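Local coordinates for protein phenolpthiocerol synthesis type-I polyketide synthase ppsA (Mycobacterium bovis, PDB 7AKC) that loads extender units, as the acyltransferase domain of a modular polyketide synthase that probably helps build the lipid core of phthiocerols and phenolphthiocerols, at residues A[162-167]-A[191-196]; A[168-173]-A[181-186]; A[153-158]-A[200-205]. All coordinates share one frame; numbering follows the deposited sequence.

Interaction 1. Residues A[162-167]-A[191-196]. With NA (sodium ion), chain B.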
ATOM      1  N   ALA A 162      -4.998 -16.890 -12.434  1.00 24.01           N
ATOM      2  CA  ALA A 162      -5.686 -18.041 -12.996  1.00 24.58           C
ATOM      3  C   ALA A 162      -6.843 -18.440 -12.065  1.00 23.64           C
ATOM      4  O   ALA A 162      -7.928 -18.711 -12.544  1.00 24.81           O
ATOM      5  CB  ALA A 162      -4.713 -19.194 -13.170  1.00 25.34           C
ATOM      6  N   LEU A 163      -6.600 -18.474 -10.747  1.00 21.74           N
ATOM      7  CA  LEU A 163      -7.655 -18.806  -9.790  1.00 22.38           C
ATOM      8  C   LEU A 163      -8.879 -17.851  -9.881  1.00 23.44           C
ATOM      9  O   LEU A 163     -10.041 -18.318  -9.754  1.00 24.62           O
ATOM     10  CB  LEU A 163      -7.037 -18.675  -8.383  1.00 23.40           C
ATOM     11  CG  LEU A 163      -8.051 -18.683  -7.198  1.00 24.30           C
ATOM     12  CD1 LEU A 163      -8.678 -20.101  -7.043  1.00 25.72           C
ATOM     13  CD2 LEU A 163      -7.386 -18.181  -5.943  1.00 24.44           C
ATOM     14  N   ILE A 164      -8.600 -16.554 -10.058  1.00 22.15           N
ATOM     15  CA  ILE A 164      -9.695 -15.576 -10.015  1.00 22.44           C
ATOM     16  C   ILE A 164     -10.183 -15.129 -11.399  1.00 23.49           C
ATOM     17  O   ILE A 164     -11.041 -14.251 -11.477  1.00 22.58           O
ATOM     18  CB  ILE A 164      -9.287 -14.375  -9.172  1.00 23.06           C
ATOM     19  CG1 ILE A 164      -8.133 -13.583  -9.842  1.00 23.89           C
ATOM     20  CG2 ILE A 164      -8.990 -14.790  -7.742  1.00 24.15           C
ATOM     21  CD1 ILE A 164      -7.729 -12.404  -9.056  1.00 24.76           C
ATOM     22  N   ALA A 165      -9.688 -15.746 -12.469  1.00 24.55           N
ATOM     23  CA  ALA A 165     -10.045 -15.326 -13.824  1.00 24.40           C
ATOM     24  C   ALA A 165     -11.557 -15.448 -14.079  1.00 24.91           C
ATOM     25  O   ALA A 165     -12.098 -14.671 -14.861  1.00 26.11           O
ATOM     26  CB  ALA A 165      -9.258 -16.145 -14.849  1.00 24.36           C
ATOM     27  N   ASP A 166     -12.219 -16.424 -13.430  1.00 24.24           N
ATOM     28  CA  ASP A 166     -13.663 -16.566 -13.627  1.00 25.37           C
ATOM     29  C   ASP A 166     -14.497 -15.836 -12.564  1.00 25.93           C
ATOM     30  O   ASP A 166     -15.703 -16.061 -12.511  1.00 26.89           O
ATOM     31  CB  ASP A 166     -14.091 -18.028 -13.775  1.00 28.52           C
ATOM     32  CG  ASP A 166     -13.513 -18.979 -12.737  1.00 36.12           C
ATOM     33  OD1 ASP A 166     -12.719 -18.516 -11.865  1.00 34.74           O
ATOM     34  OD2 ASP A 166     -13.874 -20.196 -12.779  1.00 40.20           O
ATOM     35  N   PHE A 167     -13.903 -14.963 -11.750  1.00 24.46           N
ATOM     36  CA  PHE A 167     -14.646 -14.190 -10.744  1.00 24.34           C
ATOM     37  C   PHE A 167     -14.541 -12.760 -11.187  1.00 25.09           C
ATOM     38  O   PHE A 167     -13.570 -12.098 -10.817  1.00 23.46           O
ATOM     39  CB  PHE A 167     -14.026 -14.353  -9.342  1.00 24.99           C
ATOM     40  CG  PHE A 167     -14.477 -15.575  -8.584  1.00 24.81           C
ATOM     41  CD1 PHE A 167     -14.097 -16.851  -8.996  1.00 25.17           C
ATOM     42  CD2 PHE A 167     -15.261 -15.454  -7.449  1.00 25.34           C
ATOM     43  CE1 PHE A 167     -14.524 -17.988  -8.294  1.00 26.30           C
ATOM     44  CE2 PHE A 167     -15.698 -16.589  -6.751  1.00 26.00           C
ATOM     45  CZ  PHE A 167     -15.310 -17.851  -7.166  1.00 26.09           C
ATOM     46  N   ASP A 191     -14.393 -15.310   0.656  1.00 23.03           N
ATOM     47  CA  ASP A 191     -14.542 -16.481   1.477  1.00 23.77           C
ATOM     48  C   ASP A 191     -14.566 -17.745   0.603  1.00 24.38           C
ATOM     49  O   ASP A 191     -13.926 -18.736   0.957  1.00 26.76           O
ATOM     50  CB  ASP A 191     -15.801 -16.356   2.332  1.00 27.22           C
ATOM     51  CG  ASP A 191     -15.588 -15.448   3.541  1.00 35.01           C
ATOM     52  OD1 ASP A 191     -14.400 -15.095   3.835  1.00 35.40           O
ATOM     53  OD2 ASP A 191     -16.594 -15.038   4.163  1.00 40.34           O
ATOM     54  N   GLU A 192     -15.287 -17.701  -0.533  1.00 23.16           N
ATOM     55  CA  GLU A 192     -15.377 -18.892  -1.398  1.00 24.31           C
ATOM     56  C   GLU A 192     -13.988 -19.225  -1.951  1.00 23.90           C
ATOM     57  O   GLU A 192     -13.614 -20.399  -2.066  1.00 25.15           O
ATOM     58  CB  GLU A 192     -16.390 -18.715  -2.546  1.00 27.66           C
ATOM     59  CG  GLU A 192     -16.393 -19.957  -3.434  1.00 37.07           C
ATOM     60  CD  GLU A 192     -17.367 -20.103  -4.582  1.00 40.40           C
ATOM     61  OE1 GLU A 192     -18.211 -19.200  -4.771  1.00 34.73           O
ATOM     62  OE2 GLU A 192     -17.308 -21.154  -5.268  1.00 43.34           O
ATOM     63  N   LEU A 193     -13.223 -18.179  -2.296  1.00 22.22           N
ATOM     64  CA  LEU A 193     -11.883 -18.386  -2.875  1.00 21.97           C
ATOM     65  C   LEU A 193     -10.900 -18.933  -1.830  1.00 23.97           C
ATOM     66  O   LEU A 193     -10.055 -19.761  -2.164  1.00 26.40           O
ATOM     67  CB  LEU A 193     -11.368 -17.095  -3.517  1.00 21.19           C
ATOM     68  CG  LEU A 193     -12.101 -16.829  -4.810  1.00 21.76           C
ATOM     69  CD1 LEU A 193     -11.959 -15.355  -5.210  1.00 22.23           C
ATOM     70  CD2 LEU A 193     -11.548 -17.777  -5.880  1.00 21.67           C
ATOM     71  N   ILE A 194     -11.020 -18.494  -0.568  1.00 24.24           N
ATOM     72  CA  ILE A 194     -10.184 -19.028   0.529  1.00 25.03           C
ATOM     73  C   ILE A 194     -10.414 -20.539   0.674  1.00 26.55           C
ATOM     74  O   ILE A 194      -9.466 -21.308   0.815  1.00 28.12           O
ATOM     75  CB  ILE A 194     -10.517 -18.243   1.828  1.00 24.56           C
ATOM     76  CG1 ILE A 194      -9.922 -16.814   1.730  1.00 25.87           C
ATOM     77  CG2 ILE A 194     -10.059 -18.951   3.072  1.00 26.22           C
ATOM     78  CD1 ILE A 194     -10.352 -15.952   2.852  1.00 26.54           C
ATOM     79  N   THR A 195     -11.692 -20.961   0.593  1.00 26.89           N
ATOM     80  CA  THR A 195     -12.074 -22.362   0.654  1.00 27.43           C
ATOM     81  C   THR A 195     -11.476 -23.133  -0.533  1.00 29.17           C
ATOM     82  O   THR A 195     -10.945 -24.234  -0.341  1.00 30.11           O
ATOM     83  CB  THR A 195     -13.603 -22.499   0.643  1.00 28.95           C
ATOM     84  OG1 THR A 195     -14.119 -21.858   1.816  1.00 29.19           O
ATOM     85  CG2 THR A 195     -14.063 -24.015   0.653  1.00 30.12           C
ATOM     86  N   ARG A 196     -11.561 -22.560  -1.763  1.00 27.79           N
ATOM     87  CA  ARG A 196     -11.018 -23.254  -2.930  1.00 28.45           C
ATOM     88  C   ARG A 196      -9.496 -23.410  -2.808  1.00 29.22           C
ATOM     89  O   ARG A 196      -8.948 -24.466  -3.126  1.00 29.77           O
ATOM     90  CB  ARG A 196     -11.360 -22.465  -4.218  1.00 29.55           C
ATOM     91  CG  ARG A 196     -12.860 -22.499  -4.577  1.00 33.65           C
ATOM     92  CD  ARG A 196     -13.107 -21.856  -5.939  1.00 36.52           C
ATOM     93  NE  ARG A 196     -14.496 -21.988  -6.371  1.00 38.70           N
ATOM     94  CZ  ARG A 196     -14.909 -21.839  -7.630  1.00 42.87           C
ATOM     95  NH1 ARG A 196     -14.036 -21.574  -8.597  1.00 42.04           N
ATOM     96  NH2 ARG A 196     -16.191 -22.008  -7.940  1.00 43.45           N
TER
HETATM   97 NA    NA B1001     -11.330 -11.762 -11.514  1.00 22.08          NA
HETATM   98  O   HOH W   1     -11.959 -11.989 -13.786  1.00 32.23           O
HETATM   99  O   HOH W   2      -9.250 -11.161 -12.407  1.00 23.82           O
HETATM  100  O   HOH W   3     -11.876  -9.695 -12.750  1.00 47.06           O
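Phe167 and Leu193 form the centre of an apolar contact between helix 157-164, with the turn after it, and helix 187-199, packed on one face of the small subdomain's sheet. Phe167 holds CG anti to its carbonyl carbon (chi1 -84°), which sends the ring toward helix 187-199. Leu193 lays CD2 over one face of the phenyl ring in a CH-pi contact, 4.0 Å from the ring centroid and 19° off the normal. The same methyl meets Leu163 CG at 3.8 Å, while CD1 reaches Ile164 CG2 at 3.9 Å.

Charged groups gather at the ring's edge. Arg196 NE and NH2 both donate weakly to Glu192 OE2, NH2 forming a salt bridge of 3.0 Å. The guanidinium stands almost perpendicular to the phenyl ring, 89° between planes, and receives Phe167 CE1 on its face, 3.6 Å from NH1. Asp166 OD2 lies near NH1, too far for a salt bridge.

Ile164 O and Phe167 O both bind the sodium ion, with Val170 O and three waters; the type I turn, closed by Phe167 N to Ile164 O, sets them side by side. Apolar packing joins the helices, then, while the Glu192-Arg196 salt bridge borders the ring's edge.

Interaction 2. Residues A[168-173]-A[181-186]. With NA (sodium ion), chain B.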
ATOM      1  N   PRO A 168     -15.519 -12.253 -11.993  1.00 25.89           N
ATOM      2  CA  PRO A 168     -15.387 -10.867 -12.527  1.00 26.83           C
ATOM      3  C   PRO A 168     -15.210  -9.784 -11.488  1.00 26.14           C
ATOM      4  O   PRO A 168     -14.600  -8.753 -11.784  1.00 26.59           O
ATOM      5  CB  PRO A 168     -16.704 -10.636 -13.305  1.00 28.61           C
ATOM      6  CG  PRO A 168     -17.592 -11.822 -12.952  1.00 29.87           C
ATOM      7  CD  PRO A 168     -16.711 -12.941 -12.535  1.00 27.07           C
ATOM      8  N   GLN A 169     -15.759 -10.017 -10.275  1.00 24.83           N
ATOM      9  CA  GLN A 169     -15.668  -8.991  -9.229  1.00 22.87           C
ATOM     10  C   GLN A 169     -14.471  -9.129  -8.290  1.00 22.61           C
ATOM     11  O   GLN A 169     -14.287  -8.277  -7.417  1.00 23.51           O
ATOM     12  CB  GLN A 169     -16.955  -8.948  -8.408  1.00 23.91           C
ATOM     13  CG  GLN A 169     -18.149  -8.403  -9.131  1.00 28.00           C
ATOM     14  CD  GLN A 169     -19.319  -8.427  -8.159  1.00 31.40           C
ATOM     15  OE1 GLN A 169     -19.990  -9.475  -7.986  1.00 32.38           O
ATOM     16  NE2 GLN A 169     -19.590  -7.287  -7.501  1.00 31.87           N
ATOM     17  N   VAL A 170     -13.633 -10.167  -8.480  1.00 21.79           N
ATOM     18  CA  VAL A 170     -12.443 -10.356  -7.652  1.00 20.26           C
ATOM     19  C   VAL A 170     -11.220 -10.104  -8.501  1.00 21.78           C
ATOM     20  O   VAL A 170     -11.071 -10.724  -9.548  1.00 22.20           O
ATOM     21  CB  VAL A 170     -12.357 -11.762  -7.019  1.00 18.46           C
ATOM     22  CG1 VAL A 170     -11.059 -11.880  -6.229  1.00 19.22           C
ATOM     23  CG2 VAL A 170     -13.583 -12.003  -6.104  1.00 20.63           C
ATOM     24  N   THR A 171     -10.308  -9.245  -8.010  1.00 19.51           N
ATOM     25  CA  THR A 171      -9.081  -8.976  -8.738  1.00 20.04           C
ATOM     26  C   THR A 171      -7.873  -9.137  -7.850  1.00 21.13           C
ATOM     27  O   THR A 171      -7.979  -9.181  -6.608  1.00 22.01           O
ATOM     28  CB  THR A 171      -9.180  -7.566  -9.410  1.00 22.34           C
ATOM     29  OG1 THR A 171      -9.469  -6.596  -8.402  1.00 24.51           O
ATOM     30  CG2 THR A 171     -10.250  -7.535 -10.516  1.00 21.98           C
ATOM     31  N   LEU A 172      -6.699  -9.202  -8.470  1.00 21.21           N
ATOM     32  CA  LEU A 172      -5.442  -9.251  -7.759  1.00 21.03           C
ATOM     33  C   LEU A 172      -5.282  -7.828  -7.200  1.00 21.87           C
ATOM     34  O   LEU A 172      -5.334  -6.847  -7.948  1.00 23.34           O
ATOM     35  CB  LEU A 172      -4.325  -9.599  -8.748  1.00 21.89           C
ATOM     36  CG  LEU A 172      -2.981  -9.901  -8.121  1.00 23.21           C
ATOM     37  CD1 LEU A 172      -2.104 -10.788  -9.053  1.00 22.61           C
ATOM     38  CD2 LEU A 172      -2.217  -8.638  -7.819  1.00 24.81           C
ATOM     39  N   GLY A 173      -5.243  -7.737  -5.890  1.00 20.81           N
ATOM     40  CA  GLY A 173      -5.181  -6.462  -5.187  1.00 19.73           C
ATOM     41  C   GLY A 173      -3.765  -6.013  -4.851  1.00 20.61           C
ATOM     42  O   GLY A 173      -3.480  -4.812  -4.929  1.00 21.53           O
ATOM     43  N   THR A 181       0.283 -13.321  -2.594  1.00 25.33           N
ATOM     44  CA  THR A 181      -0.499 -12.377  -3.376  1.00 24.11           C
ATOM     45  C   THR A 181      -1.818 -12.116  -2.674  1.00 23.19           C
ATOM     46  O   THR A 181      -2.414 -13.055  -2.148  1.00 22.92           O
ATOM     47  CB  THR A 181      -0.759 -13.038  -4.772  1.00 25.13           C
ATOM     48  OG1 THR A 181       0.500 -13.422  -5.347  1.00 24.51           O
ATOM     49  CG2 THR A 181      -1.445 -12.073  -5.747  1.00 25.99           C
ATOM     50  N   VAL A 182      -2.262 -10.860  -2.623  1.00 21.28           N
ATOM     51  CA  VAL A 182      -3.532 -10.523  -1.990  1.00 21.07           C
ATOM     52  C   VAL A 182      -4.593 -10.319  -3.057  1.00 21.57           C
ATOM     53  O   VAL A 182      -4.328  -9.619  -4.051  1.00 22.08           O
ATOM     54  CB  VAL A 182      -3.370  -9.239  -1.145  1.00 22.46           C
ATOM     55  CG1 VAL A 182      -4.707  -8.814  -0.532  1.00 24.14           C
ATOM     56  CG2 VAL A 182      -2.306  -9.444  -0.073  1.00 22.73           C
ATOM     57  N   ILE A 183      -5.764 -10.930  -2.889  1.00 21.63           N
ATOM     58  CA  ILE A 183      -6.914 -10.723  -3.777  1.00 21.06           C
ATOM     59  C   ILE A 183      -7.957  -9.821  -3.041  1.00 20.58           C
ATOM     60  O   ILE A 183      -7.966  -9.770  -1.822  1.00 21.31           O
ATOM     61  CB  ILE A 183      -7.560 -12.013  -4.215  1.00 21.04           C
ATOM     62  CG1 ILE A 183      -8.020 -12.858  -2.995  1.00 24.02           C
ATOM     63  CG2 ILE A 183      -6.531 -12.805  -5.074  1.00 21.28           C
ATOM     64  CD1 ILE A 183      -8.850 -14.073  -3.414  1.00 24.86           C
ATOM     65  N   ALA A 184      -8.826  -9.161  -3.793  1.00 19.90           N
ATOM     66  CA  ALA A 184      -9.793  -8.248  -3.222  1.00 20.84           C
ATOM     67  C   ALA A 184     -11.087  -8.318  -4.019  1.00 21.68           C
ATOM     68  O   ALA A 184     -11.062  -8.416  -5.240  1.00 22.64           O
ATOM     69  CB  ALA A 184      -9.236  -6.817  -3.230  1.00 22.40           C
ATOM     70  N   GLY A 185     -12.197  -8.197  -3.308  1.00 21.53           N
ATOM     71  CA  GLY A 185     -13.511  -8.259  -3.923  1.00 21.79           C
ATOM     72  C   GLY A 185     -14.597  -8.449  -2.876  1.00 22.35           C
ATOM     73  O   GLY A 185     -14.352  -8.331  -1.671  1.00 22.55           O
ATOM     74  N   PRO A 186     -15.831  -8.754  -3.318  1.00 23.66           N
ATOM     75  CA  PRO A 186     -16.925  -8.947  -2.354  1.00 22.81           C
ATOM     76  C   PRO A 186     -16.574  -9.972  -1.255  1.00 23.92           C
ATOM     77  O   PRO A 186     -16.021 -11.045  -1.597  1.00 24.17           O
ATOM     78  CB  PRO A 186     -18.107  -9.397  -3.235  1.00 25.32           C
ATOM     79  CG  PRO A 186     -17.793  -8.799  -4.592  1.00 25.20           C
ATOM     80  CD  PRO A 186     -16.275  -8.947  -4.713  1.00 24.18           C
TER
HETATM   81 NA    NA B1001     -11.330 -11.762 -11.514  1.00 22.08          NA
HETATM   82  O   HOH W   3     -11.876  -9.695 -12.750  1.00 47.06           O
HETATM   83  O   HOH W   2      -9.250 -11.161 -12.407  1.00 23.82           O
HETATM   84  O   HOH W   1     -11.959 -11.989 -13.786  1.00 32.23           O
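Thr171 and Ala184 form an antiparallel hydrogen-bonded pair at the open end of the 171-177/180-184 hairpin. Thr171 N donates to Ala184 O at 3.0 Å, and Ala184 N returns a bond to Thr171 O at 2.9 Å. Next comes the non-hydrogen-bonded pair Leu172 and Ile183, and then Gly173 N, which binds Val182 O at 2.8 Å. The short strand axes run at 125°, well away from strict antiparallel. Val170 CA lies 3.4 Å from Ala184 O in a CA-H...O contact, carrying the pairing one residue further as the second chain turns its corner at Gly185.

Side chains close both ends. Leu172, its CG opposite the backbone N (chi1 -171°), meets Thr181 CG2 with CG and CD1, each at 3.6 Å, the two side chains crossing at about a right angle. Thr181 turns its hydroxyl elsewhere, to Leu155 O. At the other end Gln169 lies across the Pro186 ring, NE2 3.7 Å from CG, while its OE1 is bonded by Gln189. Between them Val170 sends CG1 against Ile183 CB, and Leu193 of helix 187-199 packs on both residues.

Val170 O is a sodium ligand at 2.2 Å. One of the metal's waters also donates to Pro168 O. The peptide unit between Val170 and Thr171 uses its C=O for sodium and its N-H for Ala184 O, so the strand pairing probably helps to orient the metal ligand.

Interaction 3. Residues A[153-158]-A[200-205]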
ATOM      1  N   LEU A 153      -2.986 -14.930  -0.134  1.00 23.69           N
ATOM      2  CA  LEU A 153      -2.848 -16.279  -0.662  1.00 22.35           C
ATOM      3  C   LEU A 153      -1.376 -16.653  -0.794  1.00 23.95           C
ATOM      4  O   LEU A 153      -0.558 -15.827  -1.261  1.00 24.48           O
ATOM      5  CB  LEU A 153      -3.480 -16.339  -2.070  1.00 23.48           C
ATOM      6  CG  LEU A 153      -4.893 -15.755  -2.207  1.00 24.73           C
ATOM      7  CD1 LEU A 153      -5.401 -15.930  -3.610  1.00 25.99           C
ATOM      8  CD2 LEU A 153      -5.862 -16.365  -1.190  1.00 25.49           C
ATOM      9  N   GLU A 154      -1.023 -17.898  -0.447  1.00 24.79           N
ATOM     10  CA  GLU A 154       0.343 -18.365  -0.620  1.00 27.01           C
ATOM     11  C   GLU A 154       0.424 -18.980  -2.036  1.00 26.88           C
ATOM     12  O   GLU A 154       0.623 -20.198  -2.235  1.00 27.74           O
ATOM     13  CB  GLU A 154       0.777 -19.330   0.513  1.00 32.65           C
ATOM     14  CG  GLU A 154       0.576 -18.773   1.921  1.00 40.87           C
ATOM     15  CD  GLU A 154       1.238 -17.458   2.299  1.00 51.04           C
ATOM     16  OE1 GLU A 154       2.354 -17.186   1.793  1.00 54.26           O
ATOM     17  OE2 GLU A 154       0.648 -16.706   3.115  1.00 51.76           O
ATOM     18  N   LEU A 155       0.230 -18.110  -3.020  1.00 25.98           N
ATOM     19  CA  LEU A 155       0.304 -18.408  -4.452  1.00 24.75           C
ATOM     20  C   LEU A 155       1.046 -17.277  -5.125  1.00 24.13           C
ATOM     21  O   LEU A 155       0.912 -16.102  -4.720  1.00 23.88           O
ATOM     22  CB  LEU A 155      -1.124 -18.424  -5.074  1.00 25.37           C
ATOM     23  CG  LEU A 155      -2.129 -19.410  -4.504  1.00 27.09           C
ATOM     24  CD1 LEU A 155      -3.484 -19.198  -5.155  1.00 28.30           C
ATOM     25  CD2 LEU A 155      -1.653 -20.888  -4.619  1.00 28.49           C
ATOM     26  N   ASP A 156       1.761 -17.628  -6.224  1.00 21.73           N
ATOM     27  CA  ASP A 156       2.401 -16.597  -6.996  1.00 21.58           C
ATOM     28  C   ASP A 156       1.337 -15.804  -7.820  1.00 21.83           C
ATOM     29  O   ASP A 156       0.158 -16.182  -7.821  1.00 22.08           O
ATOM     30  CB  ASP A 156       3.537 -17.179  -7.816  1.00 23.94           C
ATOM     31  CG  ASP A 156       3.179 -18.178  -8.909  1.00 27.36           C
ATOM     32  OD1 ASP A 156       2.030 -18.153  -9.387  1.00 24.56           O
ATOM     33  OD2 ASP A 156       4.080 -18.923  -9.337  1.00 30.43           O
ATOM     34  N   ALA A 157       1.736 -14.661  -8.439  1.00 22.36           N
ATOM     35  CA  ALA A 157       0.740 -13.840  -9.133  1.00 22.48           C
ATOM     36  C   ALA A 157       0.092 -14.545 -10.343  1.00 23.34           C
ATOM     37  O   ALA A 157      -1.126 -14.523 -10.439  1.00 23.11           O
ATOM     38  CB  ALA A 157       1.313 -12.462  -9.502  1.00 23.49           C
ATOM     39  N   PRO A 158       0.816 -15.340 -11.158  1.00 23.03           N
ATOM     40  CA  PRO A 158       0.148 -15.962 -12.321  1.00 24.05           C
ATOM     41  C   PRO A 158      -0.861 -17.031 -11.863  1.00 23.59           C
ATOM     42  O   PRO A 158      -1.973 -17.103 -12.391  1.00 24.36           O
ATOM     43  CB  PRO A 158       1.301 -16.577 -13.112  1.00 25.40           C
ATOM     44  CG  PRO A 158       2.496 -15.700 -12.763  1.00 26.84           C
ATOM     45  CD  PRO A 158       2.285 -15.427 -11.268  1.00 23.53           C
ATOM     46  N   ARG A 200      -7.221 -27.110  -2.382  1.00 40.27           N
ATOM     47  CA  ARG A 200      -6.084 -27.459  -3.231  1.00 40.56           C
ATOM     48  C   ARG A 200      -4.841 -27.760  -2.407  1.00 41.51           C
ATOM     49  O   ARG A 200      -3.771 -27.859  -2.995  1.00 42.68           O
ATOM     50  CB  ARG A 200      -5.778 -26.292  -4.183  1.00 41.36           C
ATOM     51  CG  ARG A 200      -6.874 -26.188  -5.218  1.00 42.52           C
ATOM     52  CD  ARG A 200      -6.929 -24.891  -5.961  1.00 40.80           C
ATOM     53  NE  ARG A 200      -5.628 -24.416  -6.435  1.00 37.33           N
ATOM     54  CZ  ARG A 200      -5.480 -23.379  -7.263  1.00 36.75           C
ATOM     55  NH1 ARG A 200      -6.544 -22.769  -7.775  1.00 34.71           N
ATOM     56  NH2 ARG A 200      -4.267 -23.005  -7.662  1.00 33.04           N
ATOM     57  N   ASP A 201      -4.963 -27.943  -1.076  1.00 41.05           N
ATOM     58  CA  ASP A 201      -3.839 -28.156  -0.170  1.00 41.74           C
ATOM     59  C   ASP A 201      -2.866 -26.979  -0.256  1.00 41.22           C
ATOM     60  O   ASP A 201      -1.643 -27.138  -0.388  1.00 40.39           O
ATOM     61  CB  ASP A 201      -3.195 -29.527  -0.397  1.00 45.52           C
ATOM     62  CG  ASP A 201      -4.224 -30.624  -0.156  1.00 52.96           C
ATOM     63  OD1 ASP A 201      -4.846 -30.621   0.931  1.00 52.28           O
ATOM     64  OD2 ASP A 201      -4.451 -31.446  -1.081  1.00 56.84           O
ATOM     65  N   ARG A 202      -3.455 -25.764  -0.315  1.00 41.10           N
ATOM     66  CA  ARG A 202      -2.722 -24.527  -0.423  1.00 39.41           C
ATOM     67  C   ARG A 202      -3.165 -23.597   0.720  1.00 38.81           C
ATOM     68  O   ARG A 202      -4.164 -23.884   1.377  1.00 38.84           O
ATOM     69  CB  ARG A 202      -2.902 -23.868  -1.820  1.00 39.59           C
ATOM     70  CG  ARG A 202      -2.478 -24.764  -3.012  1.00 38.14           C
ATOM     71  CD  ARG A 202      -0.993 -25.018  -3.028  1.00 38.97           C
ATOM     72  NE  ARG A 202      -0.514 -25.805  -4.175  1.00 40.53           N
ATOM     73  CZ  ARG A 202      -0.289 -27.117  -4.164  1.00 43.17           C
ATOM     74  NH1 ARG A 202      -0.563 -27.839  -3.079  1.00 42.60           N
ATOM     75  NH2 ARG A 202       0.205 -27.722  -5.242  1.00 41.21           N
ATOM     76  N   PHE A 203      -2.411 -22.515   0.981  1.00 37.92           N
ATOM     77  CA  PHE A 203      -2.716 -21.644   2.122  1.00 37.76           C
ATOM     78  C   PHE A 203      -3.324 -20.283   1.780  1.00 34.07           C
ATOM     79  O   PHE A 203      -2.890 -19.605   0.861  1.00 31.62           O
ATOM     80  CB  PHE A 203      -1.487 -21.449   2.982  1.00 40.27           C
ATOM     81  CG  PHE A 203      -0.905 -22.771   3.404  1.00 44.86           C
ATOM     82  CD1 PHE A 203      -1.453 -23.482   4.460  1.00 47.73           C
ATOM     83  CD2 PHE A 203       0.139 -23.344   2.696  1.00 47.39           C
ATOM     84  CE1 PHE A 203      -0.944 -24.723   4.826  1.00 49.85           C
ATOM     85  CE2 PHE A 203       0.641 -24.594   3.055  1.00 49.14           C
ATOM     86  CZ  PHE A 203       0.096 -25.278   4.120  1.00 50.04           C
ATOM     87  N   ALA A 204      -4.273 -19.863   2.602  1.00 32.92           N
ATOM     88  CA  ALA A 204      -4.983 -18.619   2.387  1.00 32.32           C
ATOM     89  C   ALA A 204      -5.519 -18.097   3.717  1.00 32.23           C
ATOM     90  O   ALA A 204      -5.922 -18.895   4.572  1.00 33.25           O
ATOM     91  CB  ALA A 204      -6.145 -18.866   1.450  1.00 32.67           C
ATOM     92  N   SER A 205      -5.583 -16.762   3.876  1.00 30.71           N
ATOM     93  CA  SER A 205      -6.132 -16.187   5.111  1.00 30.58           C
ATOM     94  C   SER A 205      -6.801 -14.857   4.842  1.00 30.97           C
ATOM     95  O   SER A 205      -6.381 -14.126   3.951  1.00 29.71           O
ATOM     96  CB  SER A 205      -5.060 -16.024   6.188  1.00 33.01           C
ATOM     97  OG  SER A 205      -4.065 -15.090   5.800  1.00 35.54           O
TER
HETATM   98  O   HOH W   4      -1.841 -16.741   3.876  1.00 37.49           O
HETATM   99  O   HOH W   5      -0.070 -22.370  -0.789  1.00 37.69           O
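Glu154 and Phe203 meet through CG and CB, 3.5 Å apart, with carboxylate and phenyl planes 55° from each other. A bend at chi2 (-57°) turns the Glu154 carboxylate away from the phenyl ring, toward Gln180, which bonds OE1, and toward a water that donates to OE2 and is weakly held by Ser205 OG. The Arg202 guanidinium has an edge partner: NH1 donates in the plane of the group to Asp201 O at 3.0 Å, although it approaches that carbonyl from well above its plane.

The backbones pair as well. Glu154 N gives Phe203 O a nearly straight bond, 2.8 Å long with an angle of 173° at the hydrogen. A second water bridges the same two residues, donating to Glu154 O at 2.7 Å and accepting from Phe203 N at 2.9 Å. Leu153 and Ala204 form a non-hydrogen-bonded antiparallel pair, and Leu153 CD2 touches Ala204 CB at 3.6 Å on their shared face. Farther along, Leu155 CD2 approaches Arg202 CB more loosely.

Each chain changes structure here. Glu154 centres an inverse gamma turn that leads from strand 148-153 to helix 157-164, where Asp156 is the N-cap residue, and Asp201, with positive phi, is the C-prime residue of the Schellman motif ending helix 187-199. One direct bond and one water-mediated link thus extend the edge-strand pairing into the connecting turns, where solvent takes the place of a second direct backbone bond.

The three contacts assemble the small subdomain of the acyltransferase, a beta-alpha-beta-beta-alpha-beta ferredoxin-like fold with two helices against a four-stranded antiparallel sheet. Interactions 1 and 2, with centres 9 Å apart, share the sodium ion: Ile164 and Phe167 supply carbonyls from one, Val170 from the other, and three waters complete the shell. They also share a core, Leu193 CD1 lying 3.7 Å from Val170 CG1. Interaction 3 joins that core through Leu163 CD2, 3.8 Å from Leu153 CD1. It meets interaction 2 between the adjacent strands 180-184 and 148-153, where Thr181 O and Leu153 N are 2.8 Å apart, a probable hydrogen bond. This sodium lies about 11 Å from the Leu153 side chain, and interaction 3 takes no part in binding it.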